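MucR Phosphodiesterase (Pseudomonas aeruginosa, PDB 5M1T) is an EAL-domain protein of the phosphodiesterase family, whose pocket holds the ligand C2E beside two magnesium ions. Local coordinates at residues 44-49 against 68-73. Numbering follows the deposited sequence.
Sequences RQLVLH and LRWEHP. With C2E (9,9'-[(2R,3R,3aS,5S,7aR,9R,10R,10aS,12S,14aR)-3,5,10,12-tetrahydroxy-5,12-dioxidooctahydro-2H,7H-difuro[3,2-d:3',2'-j][1,3,7,9,2,8]tetraoxadiphosphacyclododecine-2,9-diyl]bis(2-amino-1,9-dihydro-6H-purin-6-one)), chain C.
R69 lays its CG over the centre of the H49 imidazole, 3.8 Å from the ring centroid, a CH-pi contact that suits a flat ring beside a long aliphatic stem. The R69 chain then bends at chi2 (-85°), and its guanidinium, at 45° to that ring, meets C2E edge-on: NH1 and NH2 each donate to the phosphate oxygen O21 at 2.7 Å. NH1 also bonds to L68 O from above the carbonyl plane, so three bonds fix the rotation of the group. L68 adds its backbone N, donating almost straight (177°) to N71 of C2E. These residues belong to the antiparallel hairpin of strands 46-55 and 61-72 in the EAL domain; V47 and R69 form a hydrogen-bonded pair in it, with R69 N to V47 O at 2.9 Å. On the opposite face, L46, a buried branched apolar residue, brings CD2 to 3.6 Å from W70 CB, while L68, equally apolar, packs against helix 93-113. W70, whose indole swings away from the backbone N, directs its N-H to Q45 OE1 at 3.0 Å; the oxygen lies in the indole plane, satisfying the one polar atom of a buried ring. Beyond it, the amide NE2 of Q45 rests against P73 CD.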
ATOM      1  N   ARG A  44     -19.774 -17.610  -8.086  1.00 31.68           N
ATOM      2  CA  ARG A  44     -19.404 -17.237  -9.481  1.00 31.86           C
ATOM      3  C   ARG A  44     -20.278 -16.130 -10.042  1.00 30.48           C
ATOM      4  O   ARG A  44     -20.639 -16.111 -11.210  1.00 30.32           O
ATOM      5  CB  ARG A  44     -19.416 -18.414 -10.460  1.00 34.58           C
ATOM      6  CG  ARG A  44     -18.798 -19.707  -9.963  1.00 37.59           C
ATOM      7  CD  ARG A  44     -17.331 -19.608  -9.595  1.00 39.92           C
ATOM      8  NE  ARG A  44     -16.712 -20.914  -9.829  1.00 43.73           N
ATOM      9  CZ  ARG A  44     -15.398 -21.153  -9.851  1.00 46.64           C
ATOM     10  NH1 ARG A  44     -14.508 -20.174  -9.631  1.00 46.94           N
ATOM     11  NH2 ARG A  44     -14.977 -22.394 -10.081  1.00 47.41           N
ATOM     12  N   GLN A  45     -20.634 -15.190  -9.190  1.00 29.44           N
ATOM     13  CA  GLN A  45     -21.491 -14.126  -9.606  1.00 28.12           C
ATOM     14  C   GLN A  45     -20.687 -12.953 -10.176  1.00 27.60           C
ATOM     15  O   GLN A  45     -21.272 -12.069 -10.811  1.00 26.75           O
ATOM     16  CB  GLN A  45     -22.356 -13.715  -8.423  1.00 27.76           C
ATOM     17  CG  GLN A  45     -23.352 -14.800  -8.015  1.00 27.57           C
ATOM     18  CD  GLN A  45     -24.092 -14.418  -6.760  1.00 27.63           C
ATOM     19  OE1 GLN A  45     -23.714 -13.462  -6.090  1.00 26.86           O
ATOM     20  NE2 GLN A  45     -25.130 -15.150  -6.432  1.00 28.19           N
ATOM     21  N   LEU A  46     -19.362 -12.953  -9.956  1.00 27.28           N
ATOM     22  CA  LEU A  46     -18.497 -11.882 -10.458  1.00 27.25           C
ATOM     23  C   LEU A  46     -17.931 -12.197 -11.829  1.00 27.09           C
ATOM     24  O   LEU A  46     -17.374 -13.272 -12.056  1.00 27.12           O
ATOM     25  CB  LEU A  46     -17.373 -11.530  -9.472  1.00 27.20           C
ATOM     26  CG  LEU A  46     -17.781 -10.957  -8.118  1.00 27.53           C
ATOM     27  CD1 LEU A  46     -16.568 -10.450  -7.327  1.00 27.78           C
ATOM     28  CD2 LEU A  46     -18.815  -9.857  -8.265  1.00 27.70           C
ATOM     29  N   VAL A  47     -18.071 -11.235 -12.749  1.00 26.71           N
ATOM     30  CA  VAL A  47     -17.616 -11.395 -14.130  1.00 26.33           C
ATOM     31  C   VAL A  47     -16.873 -10.156 -14.611  1.00 25.59           C
ATOM     32  O   VAL A  47     -17.131  -9.053 -14.127  1.00 25.76           O
ATOM     33  CB  VAL A  47     -18.811 -11.656 -15.073  1.00 27.51           C
ATOM     34  CG1 VAL A  47     -19.524 -12.923 -14.672  1.00 28.89           C
ATOM     35  CG2 VAL A  47     -19.797 -10.492 -15.062  1.00 27.68           C
ATOM     36  N   LEU A  48     -15.971 -10.314 -15.572  1.00 25.18           N
ATOM     37  CA  LEU A  48     -15.335  -9.158 -16.200  1.00 25.07           C
ATOM     38  C   LEU A  48     -15.992  -8.787 -17.503  1.00 25.70           C
ATOM     39  O   LEU A  48     -16.244  -9.642 -18.361  1.00 24.97           O
ATOM     40  CB  LEU A  48     -13.862  -9.398 -16.469  1.00 24.33           C
ATOM     41  CG  LEU A  48     -12.943  -9.380 -15.281  1.00 23.74           C
ATOM     42  CD1 LEU A  48     -11.499  -9.495 -15.765  1.00 23.05           C
ATOM     43  CD2 LEU A  48     -13.123  -8.095 -14.498  1.00 23.60           C
ATOM     44  N   HIS A  49     -16.260  -7.492 -17.649  1.00 25.73           N
ATOM     45  CA  HIS A  49     -16.562  -6.934 -18.955  1.00 25.46           C
ATOM     46  C   HIS A  49     -15.337  -6.144 -19.407  1.00 25.02           C
ATOM     47  O   HIS A  49     -14.497  -5.745 -18.598  1.00 25.53           O
ATOM     48  CB  HIS A  49     -17.808  -6.078 -18.883  1.00 25.62           C
ATOM     49  CG  HIS A  49     -19.065  -6.881 -18.752  1.00 26.31           C
ATOM     50  ND1 HIS A  49     -20.317  -6.371 -19.023  1.00 26.67           N
ATOM     51  CD2 HIS A  49     -19.257  -8.173 -18.395  1.00 26.62           C
ATOM     52  CE1 HIS A  49     -21.229  -7.301 -18.803  1.00 26.88           C
ATOM     53  NE2 HIS A  49     -20.609  -8.407 -18.430  1.00 27.62           N
ATOM     54  N   LEU A  68     -15.261  -4.685 -13.687  1.00 22.52           N
ATOM     55  CA  LEU A  68     -15.922  -5.689 -12.902  1.00 22.56           C
ATOM     56  C   LEU A  68     -17.428  -5.465 -12.917  1.00 23.26           C
ATOM     57  O   LEU A  68     -17.903  -4.320 -12.857  1.00 22.70           O
ATOM     58  CB  LEU A  68     -15.385  -5.651 -11.474  1.00 22.68           C
ATOM     59  CG  LEU A  68     -15.839  -6.737 -10.475  1.00 23.21           C
ATOM     60  CD1 LEU A  68     -15.359  -8.096 -10.915  1.00 23.37           C
ATOM     61  CD2 LEU A  68     -15.333  -6.407  -9.069  1.00 23.25           C
ATOM     62  N   ARG A  69     -18.176  -6.561 -13.024  1.00 23.86           N
ATOM     63  CA  ARG A  69     -19.625  -6.537 -12.893  1.00 24.79           C
ATOM     64  C   ARG A  69     -20.076  -7.640 -11.913  1.00 25.70           C
ATOM     65  O   ARG A  69     -19.376  -8.647 -11.706  1.00 25.27           O
ATOM     66  CB  ARG A  69     -20.259  -6.751 -14.241  1.00 25.10           C
ATOM     67  CG  ARG A  69     -19.880  -5.693 -15.279  1.00 25.87           C
ATOM     68  CD  ARG A  69     -20.794  -4.481 -15.167  1.00 26.07           C
ATOM     69  NE  ARG A  69     -20.422  -3.384 -16.072  1.00 26.91           N
ATOM     70  CZ  ARG A  69     -19.426  -2.511 -15.886  1.00 26.46           C
ATOM     71  NH1 ARG A  69     -18.626  -2.594 -14.844  1.00 26.51           N
ATOM     72  NH2 ARG A  69     -19.216  -1.551 -16.766  1.00 26.63           N
ATOM     73  N   TRP A  70     -21.233  -7.453 -11.302  1.00 26.71           N
ATOM     74  CA  TRP A  70     -21.757  -8.471 -10.397  1.00 28.11           C
ATOM     75  C   TRP A  70     -23.144  -8.897 -10.892  1.00 29.06           C
ATOM     76  O   TRP A  70     -24.096  -8.116 -10.856  1.00 29.56           O
ATOM     77  CB  TRP A  70     -21.748  -7.911  -8.967  1.00 28.47           C
ATOM     78  CG  TRP A  70     -22.254  -8.816  -7.873  1.00 29.65           C
ATOM     79  CD1 TRP A  70     -22.558 -10.132  -7.958  1.00 30.17           C
ATOM     80  CD2 TRP A  70     -22.472  -8.436  -6.512  1.00 30.13           C
ATOM     81  NE1 TRP A  70     -22.964 -10.604  -6.729  1.00 31.16           N
ATOM     82  CE2 TRP A  70     -22.912  -9.576  -5.824  1.00 30.77           C
ATOM     83  CE3 TRP A  70     -22.324  -7.236  -5.809  1.00 30.47           C
ATOM     84  CZ2 TRP A  70     -23.225  -9.558  -4.452  1.00 31.49           C
ATOM     85  CZ3 TRP A  70     -22.618  -7.220  -4.438  1.00 30.99           C
ATOM     86  CH2 TRP A  70     -23.070  -8.374  -3.781  1.00 31.04           C
ATOM     87  N   GLU A  71     -23.233 -10.108 -11.418  1.00 30.41           N
ATOM     88  CA  GLU A  71     -24.514 -10.684 -11.803  1.00 32.27           C
ATOM     89  C   GLU A  71     -25.214 -11.181 -10.559  1.00 31.99           C
ATOM     90  O   GLU A  71     -24.983 -12.290 -10.097  1.00 29.34           O
ATOM     91  CB  GLU A  71     -24.352 -11.868 -12.752  1.00 33.64           C
ATOM     92  CG  GLU A  71     -23.639 -11.541 -14.039  1.00 35.60           C
ATOM     93  CD  GLU A  71     -23.387 -12.780 -14.883  1.00 38.04           C
ATOM     94  OE1 GLU A  71     -23.262 -13.908 -14.305  1.00 39.61           O
ATOM     95  OE2 GLU A  71     -23.329 -12.615 -16.118  1.00 37.50           O
ATOM     96  N   HIS A  72     -26.103 -10.349 -10.045  1.00 33.31           N
ATOM     97  CA  HIS A  72     -26.828 -10.687  -8.836  1.00 34.31           C
ATOM     98  C   HIS A  72     -28.170 -11.399  -9.126  1.00 34.71           C
ATOM     99  O   HIS A  72     -28.985 -10.923  -9.918  1.00 33.64           O
ATOM    100  CB  HIS A  72     -27.033  -9.438  -7.980  1.00 34.58           C
ATOM    101  CG  HIS A  72     -27.366  -9.750  -6.564  1.00 35.89           C
ATOM    102  ND1 HIS A  72     -28.641 -10.082  -6.158  1.00 36.54           N
ATOM    103  CD2 HIS A  72     -26.583  -9.846  -5.467  1.00 36.57           C
ATOM    104  CE1 HIS A  72     -28.637 -10.335  -4.862  1.00 36.73           C
ATOM    105  NE2 HIS A  72     -27.402 -10.202  -4.419  1.00 36.93           N
ATOM    106  N   PRO A  73     -28.404 -12.550  -8.471  1.00 35.58           N
ATOM    107  CA  PRO A  73     -29.623 -13.300  -8.780  1.00 37.34           C
ATOM    108  C   PRO A  73     -30.932 -12.508  -8.522  1.00 40.07           C
ATOM    109  O   PRO A  73     -31.882 -12.657  -9.278  1.00 41.00           O
ATOM    110  CB  PRO A  73     -29.518 -14.552  -7.888  1.00 37.21           C
ATOM    111  CG  PRO A  73     -28.577 -14.189  -6.782  1.00 36.53           C
ATOM    112  CD  PRO A  73     -27.645 -13.136  -7.348  1.00 36.08           C
TER
HETATM  113  P1  C2E C 701     -13.022   3.875 -14.327  1.00 22.24           P
HETATM  114  O2P C2E C 701     -11.665   3.267 -14.101  1.00 20.84           O
HETATM  115  O1P C2E C 701     -13.019   5.354 -14.654  1.00 23.32           O
HETATM  116  O5' C2E C 701     -13.712   3.056 -15.508  1.00 22.29           O
HETATM  117  C5' C2E C 701     -14.426   3.717 -16.529  1.00 23.46           C
HETATM  118  C4' C2E C 701     -15.896   3.819 -16.189  1.00 24.20           C
HETATM  119  O4' C2E C 701     -16.527   4.667 -17.166  1.00 24.39           O
HETATM  120  C3' C2E C 701     -16.606   2.479 -16.266  1.00 24.54           C
HETATM  121  O3' C2E C 701     -17.666   2.467 -15.311  1.00 24.24           O
HETATM  122  C2' C2E C 701     -17.201   2.458 -17.658  1.00 24.90           C
HETATM  123  O2' C2E C 701     -18.348   1.615 -17.769  1.00 24.85           O
HETATM  124  C1' C2E C 701     -17.578   3.927 -17.791  1.00 25.52           C
HETATM  125  N9  C2E C 701     -17.714   4.384 -19.174  1.00 26.89           N
HETATM  126  C8  C2E C 701     -16.915   4.081 -20.210  1.00 28.42           C
HETATM  127  N7  C2E C 701     -17.353   4.700 -21.329  1.00 28.63           N
HETATM  128  C5  C2E C 701     -18.435   5.418 -20.999  1.00 27.16           C
HETATM  129  C6  C2E C 701     -19.371   6.301 -21.704  1.00 27.17           C
HETATM  130  O6  C2E C 701     -19.215   6.531 -22.924  1.00 26.62           O
HETATM  131  N1  C2E C 701     -20.368   6.841 -20.986  1.00 27.66           N
HETATM  132  C2  C2E C 701     -20.533   6.593 -19.666  1.00 27.78           C
HETATM  133  N2  C2E C 701     -21.561   7.161 -18.996  1.00 28.62           N
HETATM  134  N3  C2E C 701     -19.704   5.802 -18.960  1.00 27.41           N
HETATM  135  C4  C2E C 701     -18.669   5.200 -19.576  1.00 27.29           C
HETATM  136  P11 C2E C 701     -17.882   1.201 -14.343  1.00 24.35           P
HETATM  137  O21 C2E C 701     -17.685  -0.067 -15.158  1.00 25.26           O
HETATM  138  O11 C2E C 701     -19.266   1.253 -13.790  1.00 23.75           O
HETATM  139  O5A C2E C 701     -16.760   1.286 -13.208  1.00 23.76           O
HETATM  140  C5A C2E C 701     -16.734   2.435 -12.356  1.00 23.16           C
HETATM  141  C4A C2E C 701     -15.431   2.468 -11.586  1.00 22.66           C
HETATM  142  O4A C2E C 701     -15.271   1.281 -10.816  1.00 22.85           O
HETATM  143  C3A C2E C 701     -14.220   2.471 -12.481  1.00 22.98           C
HETATM  144  O3A C2E C 701     -13.930   3.756 -13.001  1.00 23.46           O
HETATM  145  C2A C2E C 701     -13.137   1.955 -11.569  1.00 22.75           C
HETATM  146  O2A C2E C 701     -12.650   2.976 -10.709  1.00 23.97           O
HETATM  147  C1A C2E C 701     -13.880   0.954 -10.720  1.00 22.88           C
HETATM  148  N91 C2E C 701     -13.610  -0.432 -11.200  1.00 23.00           N
HETATM  149  C81 C2E C 701     -14.216  -1.119 -12.191  1.00 22.66           C
HETATM  150  N71 C2E C 701     -13.699  -2.373 -12.294  1.00 22.34           N
HETATM  151  C51 C2E C 701     -12.749  -2.477 -11.348  1.00 22.03           C
HETATM  152  C61 C2E C 701     -11.802  -3.512 -10.898  1.00 22.16           C
HETATM  153  O61 C2E C 701     -11.764  -4.624 -11.467  1.00 22.02           O
HETATM  154  N11 C2E C 701     -10.982  -3.212  -9.875  1.00 22.23           N
HETATM  155  C21 C2E C 701     -11.006  -2.003  -9.271  1.00 22.82           C
HETATM  156  N21 C2E C 701     -10.162  -1.758  -8.253  1.00 24.19           N
HETATM  157  N31 C2E C 701     -11.842  -1.005  -9.627  1.00 22.31           N
HETATM  158  C41 C2E C 701     -12.699  -1.200 -10.645  1.00 22.18           C